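Local coordinates for UPF0141 protein yjdB (Campylobacter jejuni subsp. jejuni HB93-13, PDB 4TN0), which probably transfers phosphoethanolamine to its acceptors through a zinc-containing periplasmic domain, and is required for polymyxin resistance and motility, at residues F2-I5 and A6-A9. Residues are numbered along the deposited sequence; the frame is centred on the assembly and turned at random.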
loop_
_atom_site.group_PDB
_atom_site.type_symbol
_atom_site.label_atom_id
_atom_site.label_comp_id
_atom_site.label_asym_id
_atom_site.label_seq_id
_atom_site.Cartn_x
_atom_site.Cartn_y
_atom_site.Cartn_z
ATOM N N PHE A 2 23.386 -6.021 -12.945
ATOM C CA PHE A 2 22.303 -5.172 -12.444
ATOM C C PHE A 2 21.819 -4.254 -13.564
ATOM O O PHE A 2 22.431 -3.225 -13.831
ATOM C CB PHE A 2 22.733 -4.343 -11.237
ATOM C CG PHE A 2 21.612 -3.529 -10.641
ATOM C CD1 PHE A 2 21.539 -2.161 -10.859
ATOM C CD2 PHE A 2 20.610 -4.138 -9.900
ATOM C CE1 PHE A 2 20.497 -1.411 -10.323
ATOM C CE2 PHE A 2 19.571 -3.397 -9.359
ATOM C CZ PHE A 2 19.514 -2.035 -9.570
ATOM N N LYS A 3 20.679 -4.590 -14.155
ATOM C CA LYS A 3 20.141 -3.865 -15.295
ATOM C C LYS A 3 19.507 -2.547 -14.863
ATOM O O LYS A 3 18.821 -2.488 -13.850
ATOM C CB LYS A 3 19.115 -4.741 -16.013
ATOM C CG LYS A 3 18.435 -4.139 -17.223
ATOM C CD LYS A 3 17.562 -5.210 -17.895
ATOM C CE LYS A 3 17.260 -4.860 -19.342
ATOM N NZ LYS A 3 16.631 -5.992 -20.062
ATOM N N THR A 4 19.755 -1.485 -15.628
ATOM C CA THR A 4 19.112 -0.199 -15.388
ATOM C C THR A 4 17.899 -0.118 -16.295
ATOM O O THR A 4 17.860 -0.775 -17.340
ATOM C CB THR A 4 20.056 1.007 -15.669
ATOM O OG1 THR A 4 20.501 0.978 -17.034
ATOM C CG2 THR A 4 21.258 0.987 -14.745
ATOM N N ILE A 5 16.896 0.655 -15.904
ATOM C CA ILE A 5 15.714 0.776 -16.745
ATOM C C ILE A 5 15.341 2.225 -16.917
ATOM O O ILE A 5 15.822 3.079 -16.170
ATOM C CB ILE A 5 14.494 0.014 -16.179
ATOM C CG1 ILE A 5 14.021 0.651 -14.870
ATOM C CG2 ILE A 5 14.797 -1.470 -16.003
ATOM C CD1 ILE A 5 12.591 0.259 -14.521
ATOM N N ALA A 6 14.446 2.485 -17.869
ATOM C CA ALA A 6 14.014 3.841 -18.173
ATOM C C ALA A 6 15.224 4.776 -18.285
ATOM O O ALA A 6 15.306 5.800 -17.602
ATOM C CB ALA A 6 13.050 4.338 -17.100
ATOM N N ASN A 7 16.152 4.423 -19.166
ATOM C CA ASN A 7 17.408 5.150 -19.279
ATOM C C ASN A 7 17.216 6.563 -19.868
ATOM O O ASN A 7 18.090 7.411 -19.756
ATOM C CB ASN A 7 18.411 4.351 -20.123
ATOM C CG ASN A 7 18.759 3.000 -19.510
ATOM O OD1 ASN A 7 19.090 2.907 -18.326
ATOM N ND2 ASN A 7 18.735 1.955 -20.327
ATOM N N ASP A 8 16.070 6.784 -20.507
ATOM C CA ASP A 8 15.713 8.063 -21.106
ATOM C C ASP A 8 14.876 8.971 -20.199
ATOM O O ASP A 8 14.179 9.853 -20.701
ATOM C CB ASP A 8 14.911 7.822 -22.384
ATOM C CG ASP A 8 13.612 7.086 -22.103
ATOM O OD1 ASP A 8 13.573 6.363 -21.088
ATOM O OD2 ASP A 8 12.628 7.224 -22.865
ATOM N N ALA A 9 14.919 8.789 -18.887
ATOM C CA ALA A 9 13.940 9.487 -18.047
ATOM C C ALA A 9 14.441 10.833 -17.502
ATOM O O ALA A 9 15.636 11.013 -17.253
ATOM C CB ALA A 9 13.503 8.579 -16.889
#
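Ala6 follows directly on Ile5, and its methyl group lies beside the CG1 branch of that residue, with Ile5 CG1 and Ala6 CB 4.4 Å apart. This is a light apolar touch between two neighbours. The backbone of Ala6 has positive phi and psi, a left-handed conformation that ends the extended run of residues 2-5 and swings the chain round. Ile5 O and Ala6 O, two acceptors, come within 3.1 Å of each other. Lys96 NZ hydrogen-bonds to Ile5 O and, weakly, to Ala6 O, which would offset the repulsion between them.

Beyond this bend, Asn7 reaches back along the chain to Thr4. Its CG stands beside its own backbone N (chi1 -61°), and the two side chains cross at about a right angle. Thr4 OG1 donates to Asn7 OD1 over 2.7 Å, meeting the carbonyl at a C=O...donor angle of 131° and tilted 16° from its plane. Both residues are exposed, so this short bond spans the bend on its solvent side, whereas Ile5 and Ala6 are buried.

Residues Ala6 to Ala9 form a type I beta turn, closed by a weak bond from Ala9 N to Ala6 O at 3.3 Å. The turn belongs to the N-terminal segment that leads into strand 18-24 of the large mixed sheet of this alkaline phosphatase-like domain. Asp8, third in the turn, directs its carboxylate to the loop after helix 281-288, where OD1 bonds to Thr293 OG1 and OD2 to Ser294 N. Ala9 then rests on Val291 of the same loop, as Ala6 does on Val295.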